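PDB 3AQ1: thermosome subunit from Methanococcoides burtonii, which probably binds and hydrolyses ATP to help unfolded proteins fold, as other group II chaperonins of the TCP-1 family do. Local coordinates for residues 154-159 / 324-329; 103-108 / 124-129. One frame throughout, in Å; residues are numbered along the deposited sequence.

The two contacts come in series along the chain: the helix pair of contact 2 (103-108 / 124-129) is complete before contact 1 (154-159 / 324-329) begins. Contact 1 then brings together strands 165 residues apart in sequence, closing a long excursion. Their centres lie about 18 Å apart, and they meet through Leu127, whose CD2 packs 3.8 Å from CD1 of Leu327. Helix 332-355 serves both: its Leu342 touches Leu327 of contact 1 and Thr128 of contact 2. Sheet, helix pair and long helix thus share a hydrophobic core, consistent with the intermediate domain that joins the equatorial and apical domains in group II chaperonins.

Contact 1. Residues 154-159 / 324-329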
loop_
_atom_site.group_PDB
_atom_site.type_symbol
_atom_site.label_atom_id
_atom_site.label_comp_id
_atom_site.label_asym_id
_atom_site.label_seq_id
_atom_site.Cartn_x
_atom_site.Cartn_y
_atom_site.Cartn_z
ATOM N N GLU A 154 12.851 -9.196 1.551
ATOM C CA GLU A 154 14.156 -9.681 1.127
ATOM C C GLU A 154 13.921 -11.125 0.718
ATOM O O GLU A 154 13.540 -11.965 1.543
ATOM C CB GLU A 154 15.173 -9.600 2.273
ATOM C CG GLU A 154 16.547 -10.143 1.930
ATOM C CD GLU A 154 17.319 -9.187 1.047
ATOM O OE1 GLU A 154 17.023 -7.976 1.127
ATOM O OE2 GLU A 154 18.198 -9.643 0.273
ATOM N N LYS A 155 14.102 -11.418 -0.562
ATOM C CA LYS A 155 13.725 -12.739 -1.039
ATOM C C LYS A 155 14.858 -13.748 -0.925
ATOM O O LYS A 155 15.958 -13.543 -1.437
ATOM C CB LYS A 155 13.110 -12.686 -2.450
ATOM C CG LYS A 155 13.938 -11.983 -3.488
ATOM C CD LYS A 155 13.070 -11.283 -4.526
ATOM C CE LYS A 155 13.965 -10.599 -5.556
ATOM N NZ LYS A 155 13.203 -9.697 -6.453
ATOM N N ARG A 156 14.577 -14.827 -0.208
ATOM C CA ARG A 156 15.518 -15.916 -0.044
ATOM C C ARG A 156 15.082 -17.157 -0.861
ATOM O O ARG A 156 14.165 -17.891 -0.471
ATOM C CB ARG A 156 15.631 -16.265 1.438
ATOM C CG ARG A 156 15.903 -15.079 2.343
ATOM C CD ARG A 156 17.045 -15.382 3.314
ATOM N NE ARG A 156 18.322 -15.549 2.621
ATOM C CZ ARG A 156 18.821 -14.674 1.748
ATOM N NH1 ARG A 156 18.154 -13.562 1.449
ATOM N NH2 ARG A 156 19.989 -14.909 1.170
ATOM N N ALA A 157 15.731 -17.388 -1.999
ATOM C CA ALA A 157 15.381 -18.536 -2.826
ATOM C C ALA A 157 15.649 -19.837 -2.073
ATOM O O ALA A 157 16.674 -19.970 -1.403
ATOM C CB ALA A 157 16.150 -18.502 -4.127
ATOM N N GLY A 158 14.722 -20.788 -2.173
ATOM C CA GLY A 158 14.883 -22.089 -1.542
ATOM C C GLY A 158 13.942 -22.359 -0.378
ATOM O O GLY A 158 13.655 -21.459 0.416
ATOM N N GLY A 159 13.465 -23.602 -0.275
ATOM C CA GLY A 159 12.555 -24.012 0.782
ATOM C C GLY A 159 11.096 -23.777 0.441
ATOM O O GLY A 159 10.715 -23.744 -0.728
ATOM N N THR A 324 11.264 -6.949 8.524
ATOM C CA THR A 324 11.699 -7.460 7.246
ATOM C C THR A 324 11.124 -8.841 7.137
ATOM O O THR A 324 11.235 -9.629 8.067
ATOM C CB THR A 324 13.228 -7.557 7.184
ATOM O OG1 THR A 324 13.783 -6.248 7.328
ATOM C CG2 THR A 324 13.682 -8.148 5.864
ATOM N N VAL A 325 10.477 -9.115 6.013
ATOM C CA VAL A 325 10.042 -10.458 5.681
ATOM C C VAL A 325 11.163 -11.119 4.898
ATOM O O VAL A 325 11.470 -10.687 3.788
ATOM C CB VAL A 325 8.809 -10.449 4.752
ATOM C CG1 VAL A 325 8.408 -11.865 4.431
ATOM C CG2 VAL A 325 7.640 -9.686 5.363
ATOM N N LEU A 326 11.791 -12.141 5.469
ATOM C CA LEU A 326 12.622 -13.014 4.659
ATOM C C LEU A 326 11.688 -13.999 3.965
ATOM O O LEU A 326 11.229 -14.967 4.573
ATOM C CB LEU A 326 13.643 -13.754 5.514
ATOM C CG LEU A 326 14.600 -12.858 6.285
ATOM C CD1 LEU A 326 15.577 -13.695 7.070
ATOM C CD2 LEU A 326 15.325 -11.947 5.315
ATOM N N LEU A 327 11.391 -13.731 2.696
ATOM C CA LEU A 327 10.447 -14.536 1.921
ATOM C C LEU A 327 11.116 -15.740 1.262
ATOM O O LEU A 327 12.063 -15.577 0.487
ATOM C CB LEU A 327 9.794 -13.668 0.844
ATOM C CG LEU A 327 8.706 -14.290 -0.029
ATOM C CD1 LEU A 327 7.580 -14.807 0.843
ATOM C CD2 LEU A 327 8.194 -13.252 -1.017
ATOM N N HIS A 328 10.623 -16.939 1.571
ATOM C CA HIS A 328 11.123 -18.168 0.944
ATOM C C HIS A 328 10.156 -18.779 -0.087
ATOM O O HIS A 328 8.936 -18.702 0.062
ATOM C CB HIS A 328 11.453 -19.214 2.007
ATOM C CG HIS A 328 12.692 -18.912 2.787
ATOM N ND1 HIS A 328 12.670 -18.219 3.976
ATOM C CD2 HIS A 328 13.992 -19.202 2.543
ATOM C CE1 HIS A 328 13.906 -18.092 4.431
ATOM N NE2 HIS A 328 14.726 -18.676 3.578
ATOM N N GLY A 329 10.722 -19.387 -1.126
ATOM C CA GLY A 329 9.961 -20.098 -2.142
ATOM C C GLY A 329 10.753 -21.294 -2.646
ATOM O O GLY A 329 11.931 -21.424 -2.320
#
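Glu154 and Arg156 grip strand 323-329 through their backbones, in parallel register. Glu154 N donates to Val325 O at 3.0 Å with a nearly straight N-H...O angle of 178°. Leu327 is held twice: its N reaches Glu154 O, also at 3.0 Å, and its O accepts from Arg156 N at 2.7 Å, the donor tilted 22° from the carbonyl plane. Further on, Gly158 N makes only a weak bond to Gly329 O, bent at the hydrogen. Gly158 has a positive phi, at which a CB would press on the preceding carbonyl, so glycine suits the turn-off.

On one face, Arg156 lies beside His328, its CB over the imidazole in a CH-pi contact, 3.7 Å from the ring centroid. Arg156 CG, set beside its own backbone N by chi1 -51°, also comes within 4.1 Å of Leu326 CB. At the ring edge, His328 CD2 approaches Gly158 O. Replacing His328 by an alanine is likely to leave Arg156 CB without the ring face it rests on and open a gap beside Gly158. Further back, Leu326 CD2 packs on Glu154 CB at 3.8 Å. The other face carries Leu327 and Lys155 against helix 332-355.

The polar ends of Glu154, Lys155 and Arg156 reach beyond the neighbouring strand. Backbone bonds thus join the strands and set their parallel register, while side chains decide what each face meets: leucine suits the side where Leu327 is buried against Leu338 and Leu342, and Arg156 and His328 stay partly exposed.

Contact 2. Residues 103-108 / 124-129; sequences ALIKIA and LSALTV
Val129 supplies much of the apolar contact, laying one methyl across the backbone of the facing helix. Its CG2 is 3.6 Å from Leu104 C and 3.7 Å from Ile105 CG1, and the two branched side chains of Ile105 and Val129 cross at about a right angle. With chi1 at 168°, CG1 is anti to Val129 N, and CG2, beside that N, faces the Leu104-Ile105 junction. Ile105 spreads over the second helix: CG2 meets Ser125 CB at 3.9 Å, while CD1 reaches Ala126 CA. Farther along helix 101-109, Ala108 CB touches Thr128 CG2 at 4.0 Å. Ala108, Ser125 and Ala126 are small, letting the axes of the two segments come within 8.5 Å.

No hydrogen bond spans the pair, and the buried hydroxyls are satisfied within their own helix. Thr128 OG1 donates to Leu124 O at 2.9 Å, from the face opposite to that used by Thr128 N, leaving its CB and CG2 to face Ala108 CB. Ser125 OG bonds to Lys121 O, though it and CB both lie against the other helix.

Two helices crossed at 115° thus rest on a third, helix 332-355, Ala108 on Val349 and Thr128 on Ala345; this packing and their place in the chain are consistent with the intermediate domain of a group II chaperonin.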
loop_
_atom_site.group_PDB
_atom_site.type_symbol
_atom_site.label_atom_id
_atom_site.label_comp_id
_atom_site.label_asym_id
_atom_site.label_seq_id
_atom_site.Cartn_x
_atom_site.Cartn_y
_atom_site.Cartn_z
ATOM N N ALA A 103 -11.188 -12.018 7.728
ATOM C CA ALA A 103 -11.582 -11.081 6.684
ATOM C C ALA A 103 -10.362 -10.410 6.076
ATOM O O ALA A 103 -10.330 -10.149 4.868
ATOM C CB ALA A 103 -12.551 -10.043 7.224
ATOM N N LEU A 104 -9.370 -10.117 6.918
ATOM C CA LEU A 104 -8.095 -9.592 6.438
ATOM C C LEU A 104 -7.410 -10.593 5.511
ATOM O O LEU A 104 -6.860 -10.219 4.480
ATOM C CB LEU A 104 -7.171 -9.255 7.602
ATOM C CG LEU A 104 -7.493 -8.012 8.417
ATOM C CD1 LEU A 104 -6.632 -7.978 9.685
ATOM C CD2 LEU A 104 -7.286 -6.781 7.561
ATOM N N ILE A 105 -7.446 -11.865 5.890
ATOM C CA ILE A 105 -6.913 -12.927 5.058
ATOM C C ILE A 105 -7.692 -13.091 3.757
ATOM O O ILE A 105 -7.119 -13.420 2.715
ATOM C CB ILE A 105 -6.906 -14.250 5.801
ATOM C CG1 ILE A 105 -5.694 -14.290 6.723
ATOM C CG2 ILE A 105 -6.883 -15.406 4.815
ATOM C CD1 ILE A 105 -5.269 -15.665 7.114
ATOM N N LYS A 106 -9.000 -12.860 3.827
ATOM C CA LYS A 106 -9.844 -12.854 2.633
ATOM C C LYS A 106 -9.497 -11.664 1.738
ATOM O O LYS A 106 -9.384 -11.809 0.517
ATOM C CB LYS A 106 -11.323 -12.803 3.016
ATOM C CG LYS A 106 -12.282 -13.292 1.941
ATOM C CD LYS A 106 -13.670 -12.696 2.162
ATOM C CE LYS A 106 -14.775 -13.734 2.104
ATOM N NZ LYS A 106 -14.953 -14.302 0.743
ATOM N N ILE A 107 -9.334 -10.492 2.347
ATOM C CA ILE A 107 -8.945 -9.286 1.620
ATOM C C ILE A 107 -7.602 -9.478 0.903
ATOM O O ILE A 107 -7.518 -9.317 -0.314
ATOM C CB ILE A 107 -8.945 -8.047 2.546
ATOM C CG1 ILE A 107 -10.381 -7.609 2.806
ATOM C CG2 ILE A 107 -8.154 -6.879 1.953
ATOM C CD1 ILE A 107 -10.500 -6.451 3.752
ATOM N N ALA A 108 -6.568 -9.851 1.649
ATOM C CA ALA A 108 -5.257 -10.127 1.066
ATOM C C ALA A 108 -5.330 -11.142 -0.080
ATOM O O ALA A 108 -4.654 -10.988 -1.094
ATOM C CB ALA A 108 -4.266 -10.602 2.143
ATOM N N LEU A 124 0.408 -17.324 1.567
ATOM C CA LEU A 124 0.851 -15.957 1.335
ATOM C C LEU A 124 -0.105 -14.943 1.982
ATOM O O LEU A 124 0.302 -13.858 2.389
ATOM C CB LEU A 124 1.014 -15.674 -0.152
ATOM C CG LEU A 124 1.862 -14.436 -0.421
ATOM C CD1 LEU A 124 3.287 -14.635 0.117
ATOM C CD2 LEU A 124 1.878 -14.120 -1.889
ATOM N N SER A 125 -1.371 -15.311 2.091
ATOM C CA SER A 125 -2.356 -14.450 2.731
ATOM C C SER A 125 -2.076 -14.319 4.226
ATOM O O SER A 125 -2.099 -13.226 4.791
ATOM C CB SER A 125 -3.765 -15.001 2.502
ATOM O OG SER A 125 -4.102 -14.932 1.136
ATOM N N ALA A 126 -1.819 -15.459 4.852
ATOM C CA ALA A 126 -1.439 -15.515 6.249
ATOM C C ALA A 126 -0.209 -14.657 6.512
ATOM O O ALA A 126 -0.142 -13.920 7.488
ATOM C CB ALA A 126 -1.172 -16.948 6.649
ATOM N N LEU A 127 0.769 -14.770 5.631
ATOM C CA LEU A 127 2.015 -14.054 5.794
ATOM C C LEU A 127 1.758 -12.555 5.668
ATOM O O LEU A 127 2.242 -11.776 6.486
ATOM C CB LEU A 127 3.036 -14.542 4.760
ATOM C CG LEU A 127 4.431 -13.953 4.810
ATOM C CD1 LEU A 127 4.918 -13.997 6.237
ATOM C CD2 LEU A 127 5.348 -14.733 3.894
ATOM N N THR A 128 0.990 -12.158 4.653
ATOM C CA THR A 128 0.613 -10.760 4.488
ATOM C C THR A 128 -0.016 -10.165 5.749
ATOM O O THR A 128 0.358 -9.081 6.192
ATOM C CB THR A 128 -0.415 -10.575 3.384
ATOM O OG1 THR A 128 0.129 -11.017 2.140
ATOM C CG2 THR A 128 -0.762 -9.115 3.279
ATOM N N VAL A 129 -0.983 -10.881 6.311
ATOM C CA VAL A 129 -1.765 -10.387 7.434
ATOM C C VAL A 129 -0.918 -10.265 8.713
ATOM O O VAL A 129 -1.047 -9.310 9.481
ATOM C CB VAL A 129 -3.040 -11.255 7.636
ATOM C CG1 VAL A 129 -3.722 -10.958 8.961
ATOM C CG2 VAL A 129 -4.014 -11.026 6.496
#